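Local coordinates for protein ElaA (Pseudomonas aeruginosa, PDB 1XEB) that probably transfers an acyl group, such as acetyl, from an acyl-CoA to an amine, as a GNAT-type N-acetyltransferase, at residues 20-23 with 24-27; 103-106 with 107-111; 53-57 with 58-62. All coordinates share one frame; numbering follows the deposited sequence.

Contact 1 of 3, residues 20-23 with 24-27; sequences ALLQ and LRTE
Leu-21 and Leu-22 meet Arg-25, one turn further along the alpha helix 15-32 of this GNAT-fold protein, and the three side chains form the tight half of the contact. The two leucines lie alongside the arginine and point the same way as it does. Leu-22 sets its CD2 methyl over one face of the guanidinium, 3.7 Å from Arg-25 CZ and above the middle of the flat group. Leu-21 sends its CD1 branch obliquely to Arg-25 NH2, at 3.4 Å. Its CG is held between its own N and carbonyl carbon (chi1 76°), a cramped rotamer that lets the methyl reach the arginine although the CB bond starts out away from it. A bend in the arginine chain at chi3 lays the guanidinium against the leucine methyls, and its polar end is satisfied elsewhere: NE forms a salt bridge with Glu-39 and NH2 another with Asp-44. These two carboxylates probably offset the positive charge of Arg-25 and of Arg-80, whose NE lies close to Arg-25 NH1. Leu-21 and Leu-24 both pack on Leu-60 of strand 59-67, so this side of the helix is pressed against the sheet.

The opposite case is Gln-23, which is exposed, and Glu-27, which is partly so. Their backbones are joined by the regular bond from Glu-27 N to Gln-23 O (3.1 Å), but the flat ends pass each other slantwise with amide and carboxylate planes 63° apart. Gln-23 OE1 comes no nearer to Glu-27 OE1 than 3.9 Å, a loose approach between two oxygens.

Thr-26, partly exposed, is gripped more firmly. Leu-22 O accepts twice, from Thr-26 N at 3.0 Å and from Thr-26 OG1 at 2.8 Å, and the two donors arrive from opposite faces of the carbonyl plane.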
loop_
_atom_site.group_PDB
_atom_site.type_symbol
_atom_site.label_atom_id
_atom_site.label_comp_id
_atom_site.label_asym_id
_atom_site.label_seq_id
_atom_site.Cartn_x
_atom_site.Cartn_y
_atom_site.Cartn_z
ATOM N N ALA A 20 -14.381 4.137 3.153
ATOM C CA ALA A 20 -13.943 4.310 1.766
ATOM C C ALA A 20 -12.735 3.473 1.398
ATOM O O ALA A 20 -12.751 2.767 0.392
ATOM C CB ALA A 20 -13.656 5.780 1.478
ATOM N N LEU A 21 -11.689 3.542 2.214
ATOM C CA LEU A 21 -10.480 2.788 1.918
ATOM C C LEU A 21 -10.708 1.268 2.012
ATOM O O LEU A 21 -10.084 0.505 1.283
ATOM C CB LEU A 21 -9.327 3.239 2.834
ATOM C CG LEU A 21 -9.276 2.789 4.303
ATOM C CD1 LEU A 21 -8.543 1.461 4.426
ATOM C CD2 LEU A 21 -8.550 3.845 5.115
ATOM N N LEU A 22 -11.598 0.816 2.889
ATOM C CA LEU A 22 -11.833 -0.619 2.966
ATOM C C LEU A 22 -12.690 -1.036 1.777
ATOM O O LEU A 22 -12.581 -2.151 1.249
ATOM C CB LEU A 22 -12.522 -0.998 4.276
ATOM C CG LEU A 22 -11.638 -0.947 5.531
ATOM C CD1 LEU A 22 -12.473 -1.315 6.774
ATOM C CD2 LEU A 22 -10.455 -1.909 5.360
ATOM N N GLN A 23 -13.541 -0.127 1.336
ATOM C CA GLN A 23 -14.394 -0.441 0.211
ATOM C C GLN A 23 -13.604 -0.531 -1.095
ATOM O O GLN A 23 -13.916 -1.354 -1.964
ATOM C CB GLN A 23 -15.473 0.611 0.092
ATOM C CG GLN A 23 -16.579 0.190 -0.822
ATOM C CD GLN A 23 -16.798 1.202 -1.891
ATOM O OE1 GLN A 23 -16.580 0.929 -3.078
ATOM N NE2 GLN A 23 -17.222 2.402 -1.484
ATOM N N LEU A 24 -12.583 0.315 -1.238
ATOM C CA LEU A 24 -11.769 0.296 -2.454
ATOM C C LEU A 24 -10.914 -0.971 -2.461
ATOM O O LEU A 24 -10.783 -1.665 -3.480
ATOM C CB LEU A 24 -10.867 1.531 -2.510
ATOM C CG LEU A 24 -9.882 1.580 -3.687
ATOM C CD1 LEU A 24 -10.626 1.455 -5.008
ATOM C CD2 LEU A 24 -9.096 2.880 -3.633
ATOM N N ARG A 25 -10.356 -1.281 -1.297
ATOM C CA ARG A 25 -9.502 -2.454 -1.143
ATOM C C ARG A 25 -10.251 -3.748 -1.428
ATOM O O ARG A 25 -9.716 -4.669 -2.070
ATOM C CB ARG A 25 -8.902 -2.461 0.267
ATOM C CG ARG A 25 -7.665 -1.589 0.387
ATOM C CD ARG A 25 -7.294 -1.300 1.831
ATOM N NE ARG A 25 -7.368 -2.477 2.699
ATOM C CZ ARG A 25 -7.052 -2.444 3.982
ATOM N NH1 ARG A 25 -7.145 -3.542 4.735
ATOM N NH2 ARG A 25 -6.624 -1.302 4.507
ATOM N N THR A 26 -11.496 -3.807 -0.972
ATOM C CA THR A 26 -12.314 -4.990 -1.171
ATOM C C THR A 26 -12.685 -5.118 -2.636
ATOM O O THR A 26 -12.656 -6.217 -3.220
ATOM C CB THR A 26 -13.614 -4.913 -0.349
ATOM O OG1 THR A 26 -13.302 -4.859 1.045
ATOM C CG2 THR A 26 -14.471 -6.121 -0.619
ATOM N N GLU A 27 -13.035 -3.985 -3.233
ATOM C CA GLU A 27 -13.429 -3.976 -4.630
ATOM C C GLU A 27 -12.337 -4.540 -5.525
ATOM O O GLU A 27 -12.618 -5.305 -6.438
ATOM C CB GLU A 27 -13.776 -2.556 -5.054
ATOM C CG GLU A 27 -14.088 -2.392 -6.535
ATOM C CD GLU A 27 -14.459 -0.960 -6.862
ATOM O OE1 GLU A 27 -15.624 -0.578 -6.597
ATOM O OE2 GLU A 27 -13.577 -0.214 -7.357
#

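Contact 2 of 3, residues 103-106 with 107-111; sequences AAER and LWLDT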
loop_
_atom_site.group_PDB
_atom_site.type_symbol
_atom_site.label_atom_id
_atom_site.label_comp_id
_atom_site.label_asym_id
_atom_site.label_seq_id
_atom_site.Cartn_x
_atom_site.Cartn_y
_atom_site.Cartn_z
ATOM N N ALA A 103 6.656 9.671 2.502
ATOM C CA ALA A 103 5.971 9.576 3.790
ATOM C C ALA A 103 6.821 8.758 4.776
ATOM O O ALA A 103 6.987 9.136 5.942
ATOM C CB ALA A 103 4.607 8.930 3.593
ATOM N N ALA A 104 7.354 7.638 4.289
ATOM C CA ALA A 104 8.201 6.761 5.089
ATOM C C ALA A 104 9.419 7.545 5.595
ATOM O O ALA A 104 9.814 7.436 6.761
ATOM C CB ALA A 104 8.661 5.565 4.245
ATOM N N GLU A 105 9.995 8.334 4.692
ATOM C CA GLU A 105 11.155 9.157 4.972
ATOM C C GLU A 105 10.820 10.178 6.065
ATOM O O GLU A 105 11.567 10.354 7.024
ATOM C CB GLU A 105 11.574 9.862 3.678
ATOM C CG GLU A 105 12.432 11.091 3.845
ATOM C CD GLU A 105 13.843 10.888 3.343
ATOM O OE1 GLU A 105 14.418 11.864 2.803
ATOM O OE2 GLU A 105 14.377 9.761 3.496
ATOM N N ARG A 106 9.678 10.834 5.905
ATOM C CA ARG A 106 9.209 11.835 6.852
ATOM C C ARG A 106 8.918 11.218 8.218
ATOM O O ARG A 106 9.358 11.732 9.240
ATOM C CB ARG A 106 7.937 12.487 6.304
ATOM C CG ARG A 106 7.487 13.764 7.001
ATOM C CD ARG A 106 6.149 14.240 6.431
ATOM N NE ARG A 106 5.009 13.633 7.117
ATOM C CZ ARG A 106 4.058 12.914 6.527
ATOM N NH1 ARG A 106 4.087 12.690 5.212
ATOM N NH2 ARG A 106 3.068 12.422 7.259
ATOM N N LEU A 107 8.192 10.101 8.228
ATOM C CA LEU A 107 7.803 9.429 9.477
ATOM C C LEU A 107 8.872 8.578 10.157
ATOM O O LEU A 107 9.048 8.639 11.369
ATOM C CB LEU A 107 6.560 8.556 9.234
ATOM C CG LEU A 107 5.263 9.267 8.784
ATOM C CD1 LEU A 107 4.218 8.249 8.374
ATOM C CD2 LEU A 107 4.735 10.146 9.924
ATOM N N TRP A 108 9.594 7.790 9.378
ATOM C CA TRP A 108 10.599 6.907 9.941
ATOM C C TRP A 108 11.941 7.051 9.228
ATOM O O TRP A 108 12.528 6.067 8.760
ATOM C CB TRP A 108 10.074 5.481 9.841
ATOM C CG TRP A 108 8.705 5.325 10.463
ATOM C CD1 TRP A 108 8.415 5.267 11.798
ATOM C CD2 TRP A 108 7.450 5.164 9.776
ATOM N NE1 TRP A 108 7.066 5.070 11.984
ATOM C CE2 TRP A 108 6.451 5.006 10.762
ATOM C CE3 TRP A 108 7.077 5.135 8.427
ATOM C CZ2 TRP A 108 5.096 4.819 10.441
ATOM C CZ3 TRP A 108 5.728 4.946 8.103
ATOM C CH2 TRP A 108 4.756 4.791 9.110
ATOM N N LEU A 109 12.414 8.292 9.154
ATOM C CA LEU A 109 13.670 8.615 8.497
ATOM C C LEU A 109 14.709 7.507 8.618
ATOM O O LEU A 109 14.900 6.928 9.692
ATOM C CB LEU A 109 14.243 9.910 9.068
ATOM C CG LEU A 109 15.587 10.318 8.452
ATOM C CD1 LEU A 109 15.400 10.618 6.969
ATOM C CD2 LEU A 109 16.139 11.540 9.179
ATOM N N ASP A 110 15.359 7.204 7.498
ATOM C CA ASP A 110 16.397 6.182 7.441
ATOM C C ASP A 110 15.981 4.770 7.819
ATOM O O ASP A 110 16.834 3.946 8.160
ATOM C CB ASP A 110 17.597 6.594 8.299
ATOM C CG ASP A 110 18.354 7.772 7.713
ATOM O OD1 ASP A 110 19.269 8.285 8.392
ATOM O OD2 ASP A 110 18.038 8.185 6.574
ATOM N N THR A 111 14.684 4.482 7.778
ATOM C CA THR A 111 14.220 3.133 8.077
ATOM C C THR A 111 13.947 2.479 6.730
ATOM O O THR A 111 13.200 3.022 5.915
ATOM C CB THR A 111 12.920 3.146 8.882
ATOM O OG1 THR A 111 13.107 3.917 10.075
ATOM C CG2 THR A 111 12.509 1.729 9.242
#
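Leu-107 and Trp-108 are tied back to the preceding turn by two backbone hydrogen bonds. Leu-107 N reaches Ala-103 O at 2.8 Å with an N-H...O angle of 166°, nearly straight, and Trp-108 N reaches Ala-104 O at 2.6 Å. The ladder then breaks: Leu-109 N lies 3.1 Å from Glu-105 O, but its angle is too poor for a hydrogen bond. The chain turns instead, and Trp-108 O accepts from the Thr-111 hydroxyl, OG1, at 2.6 Å, the donor standing above the carbonyl plane. A weak bond from Thr-111 N to the same oxygen closes a type II beta turn from Trp-108 to Thr-111, with Asp-110 at positive phi (60°).

This is the C-terminal end of helix 92-108, the crossover helix of a beta-alpha-beta unit, and the turn starts the chain toward strand 113-118, which runs parallel to strand 76-83.

Among apolar contacts, the Trp-108 ring meets Ala-104 edge-on: CE3 is 3.9 Å from Ala-104 CA, which lies near the plane of the ring. Trp-108 CG stands beside its backbone N (chi1 -54°), and this folds the indole back along the helix. Ala-104 and Trp-108 both also touch Val-76 of strand 76-83, which places that side of the helix end on the sheet.

The exposed Glu-105 and Arg-106 make looser contacts. Glu-105 and Leu-109 run alongside each other, and OE2 of Glu-105 is 3.7 Å from CD1 of Leu-109. Arg-106 bends at chi3 so that one face of its guanidinium lies under Leu-107 CG, with NH2 of Arg-106 3.9 Å from CD2 of Leu-107. The like-charged carboxylates of Glu-105 and Asp-110 approach without touching, OE2 to OD2 5.0 Å.

Contact 3 of 3, residues 53-57 with 58-62; sequences MAWRD and GQLLA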
loop_
_atom_site.group_PDB
_atom_site.type_symbol
_atom_site.label_atom_id
_atom_site.label_comp_id
_atom_site.label_asym_id
_atom_site.label_seq_id
_atom_site.Cartn_x
_atom_site.Cartn_y
_atom_site.Cartn_z
HETATM N N MSE A 53 -4.023 8.447 0.853
HETATM C CA MSE A 53 -5.213 8.476 0.020
HETATM C C MSE A 53 -5.189 9.612 -1.002
HETATM O O MSE A 53 -4.691 10.700 -0.729
HETATM C CB MSE A 53 -6.457 8.628 0.902
HETATM C CG MSE A 53 -6.645 7.542 1.947
HETATM SE SE MSE A 53 -7.982 8.002 3.314
HETATM C CE MSE A 53 -9.560 7.522 2.346
ATOM N N ALA A 54 -5.723 9.332 -2.184
ATOM C CA ALA A 54 -5.825 10.315 -3.252
ATOM C C ALA A 54 -7.314 10.374 -3.593
ATOM O O ALA A 54 -7.917 9.368 -3.981
ATOM C CB ALA A 54 -5.009 9.884 -4.460
ATOM N N TRP A 55 -7.898 11.558 -3.414
ATOM C CA TRP A 55 -9.319 11.785 -3.676
ATOM C C TRP A 55 -9.625 12.697 -4.873
ATOM O O TRP A 55 -8.814 13.542 -5.251
ATOM C CB TRP A 55 -9.967 12.398 -2.444
ATOM C CG TRP A 55 -10.064 11.495 -1.278
ATOM C CD1 TRP A 55 -9.067 11.148 -0.420
ATOM C CD2 TRP A 55 -11.255 10.868 -0.790
ATOM N NE1 TRP A 55 -9.564 10.347 0.582
ATOM C CE2 TRP A 55 -10.906 10.160 0.376
ATOM C CE3 TRP A 55 -12.585 10.839 -1.227
ATOM C CZ2 TRP A 55 -11.841 9.431 1.113
ATOM C CZ3 TRP A 55 -13.514 10.113 -0.492
ATOM C CH2 TRP A 55 -13.140 9.420 0.662
ATOM N N ARG A 56 -10.810 12.517 -5.454
ATOM C CA ARG A 56 -11.275 13.338 -6.570
ATOM C C ARG A 56 -12.799 13.293 -6.611
ATOM O O ARG A 56 -13.395 12.239 -6.865
ATOM C CB ARG A 56 -10.727 12.842 -7.908
ATOM C CG ARG A 56 -10.877 13.858 -9.055
ATOM C CD ARG A 56 -10.740 13.204 -10.429
ATOM N NE ARG A 56 -11.855 12.296 -10.718
ATOM C CZ ARG A 56 -11.875 11.412 -11.715
ATOM N NH1 ARG A 56 -12.934 10.633 -11.895
ATOM N NH2 ARG A 56 -10.836 11.298 -12.530
ATOM N N ASP A 57 -13.421 14.437 -6.340
ATOM C CA ASP A 57 -14.876 14.564 -6.365
ATOM C C ASP A 57 -15.608 13.523 -5.514
ATOM O O ASP A 57 -16.479 12.814 -6.012
ATOM C CB ASP A 57 -15.383 14.486 -7.819
ATOM C CG ASP A 57 -14.816 15.602 -8.709
ATOM O OD1 ASP A 57 -14.936 16.792 -8.331
ATOM O OD2 ASP A 57 -14.256 15.293 -9.790
ATOM N N GLY A 58 -15.250 13.433 -4.238
ATOM C CA GLY A 58 -15.911 12.483 -3.357
ATOM C C GLY A 58 -15.531 11.015 -3.515
ATOM O O GLY A 58 -15.945 10.175 -2.714
ATOM N N GLN A 59 -14.736 10.700 -4.535
ATOM C CA GLN A 59 -14.305 9.316 -4.779
ATOM C C GLN A 59 -12.831 9.078 -4.403
ATOM O O GLN A 59 -11.964 9.914 -4.683
ATOM C CB GLN A 59 -14.494 8.974 -6.261
ATOM C CG GLN A 59 -15.937 9.049 -6.746
ATOM C CD GLN A 59 -16.803 8.016 -6.056
ATOM O OE1 GLN A 59 -16.631 6.794 -6.265
ATOM N NE2 GLN A 59 -17.734 8.481 -5.220
ATOM N N LEU A 60 -12.563 7.931 -3.776
ATOM C CA LEU A 60 -11.198 7.552 -3.409
ATOM C C LEU A 60 -10.670 6.790 -4.629
ATOM O O LEU A 60 -11.164 5.712 -4.952
ATOM C CB LEU A 60 -11.202 6.623 -2.189
ATOM C CG LEU A 60 -9.980 6.664 -1.267
ATOM C CD1 LEU A 60 -9.822 5.326 -0.541
ATOM C CD2 LEU A 60 -8.755 6.957 -2.083
ATOM N N LEU A 61 -9.678 7.342 -5.314
ATOM C CA LEU A 61 -9.170 6.684 -6.513
ATOM C C LEU A 61 -7.890 5.872 -6.335
ATOM O O LEU A 61 -7.604 4.965 -7.121
ATOM C CB LEU A 61 -8.974 7.713 -7.625
ATOM C CG LEU A 61 -10.190 8.546 -8.051
ATOM C CD1 LEU A 61 -9.803 9.347 -9.292
ATOM C CD2 LEU A 61 -11.401 7.658 -8.346
ATOM N N ALA A 62 -7.116 6.193 -5.303
ATOM C CA ALA A 62 -5.880 5.473 -5.060
ATOM C C ALA A 62 -5.614 5.433 -3.576
ATOM O O ALA A 62 -5.935 6.389 -2.850
ATOM C CB ALA A 62 -4.710 6.141 -5.781
#
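Gln-59 O is approached by two groups of the facing strand: it accepts a hydrogen bond from Arg-56 N at 2.9 Å, the donor lying in the carbonyl plane, and a CA-H...O contact from Trp-55 CA at 3.4 Å. The motif is a beta hairpin of strands 50-56 and 59-67, turned by a type I' turn from Arg-56 to Gln-59. Asp-57 and Gly-58 both have positive phi, as that turn requires. The return bond, Gln-59 N to Arg-56 O, completes a hydrogen-bonded pair, although its donor stands well above the carbonyl plane.

Farther along, Ala-54 is opposed by two residues. Its O accepts from Leu-61 N and its N donates to Ala-62 O, each at 3.0 Å, while Trp-55 pairs with Leu-60. The register therefore slips by one residue, a classic beta bulge.

On the side that carries Trp-55 and Leu-60, the indole lies flat over the leucine. Leu-60 CB sits 4.2 Å from the centroid of the six-membered ring and only 4° off its normal, a CH-pi contact. Gly-58 O meets the ring at its edge, 3.3 Å from Trp-55 CZ3. Met-53, a selenomethionine bent at chi3 (82°), crosses Leu-60 at about a right angle and brings its CE methyl against Leu-60 CD1. Helix 15-32 covers this side, with Ala-20 against Trp-55.

On the other side, Ala-54 and Ala-62, both buried, place their CB methyls together, with Leu-92 and Leu-96 of helix 92-108 against Ala-62. Nearer the turn the exposed Arg-56 lies obliquely across the buried Leu-61, whose CD1 sits over the centre of one guanidinium face, 3.8 Å from Arg-56 CZ.

Overall arrangement
Along the chain the order is contact 1, contact 3, contact 2. Contact 1, on helix 15-32, and contact 3, the hairpin of strands 50-56 and 59-67, have centres about 12 Å apart and touch directly, for instance where Leu-24 CD2 comes within 3.7 Å of the backbone oxygen Leu-60 O. Contact 2, ending helix 92-108, is about 26 Å from contact 1 and 24 Å from contact 3, centre to centre, and touches neither. The earlier part of helix 92-108 nevertheless packs on the hairpin's other face. The two helices thus cover opposite faces of the hairpin, a layered packing consistent with the GNAT fold.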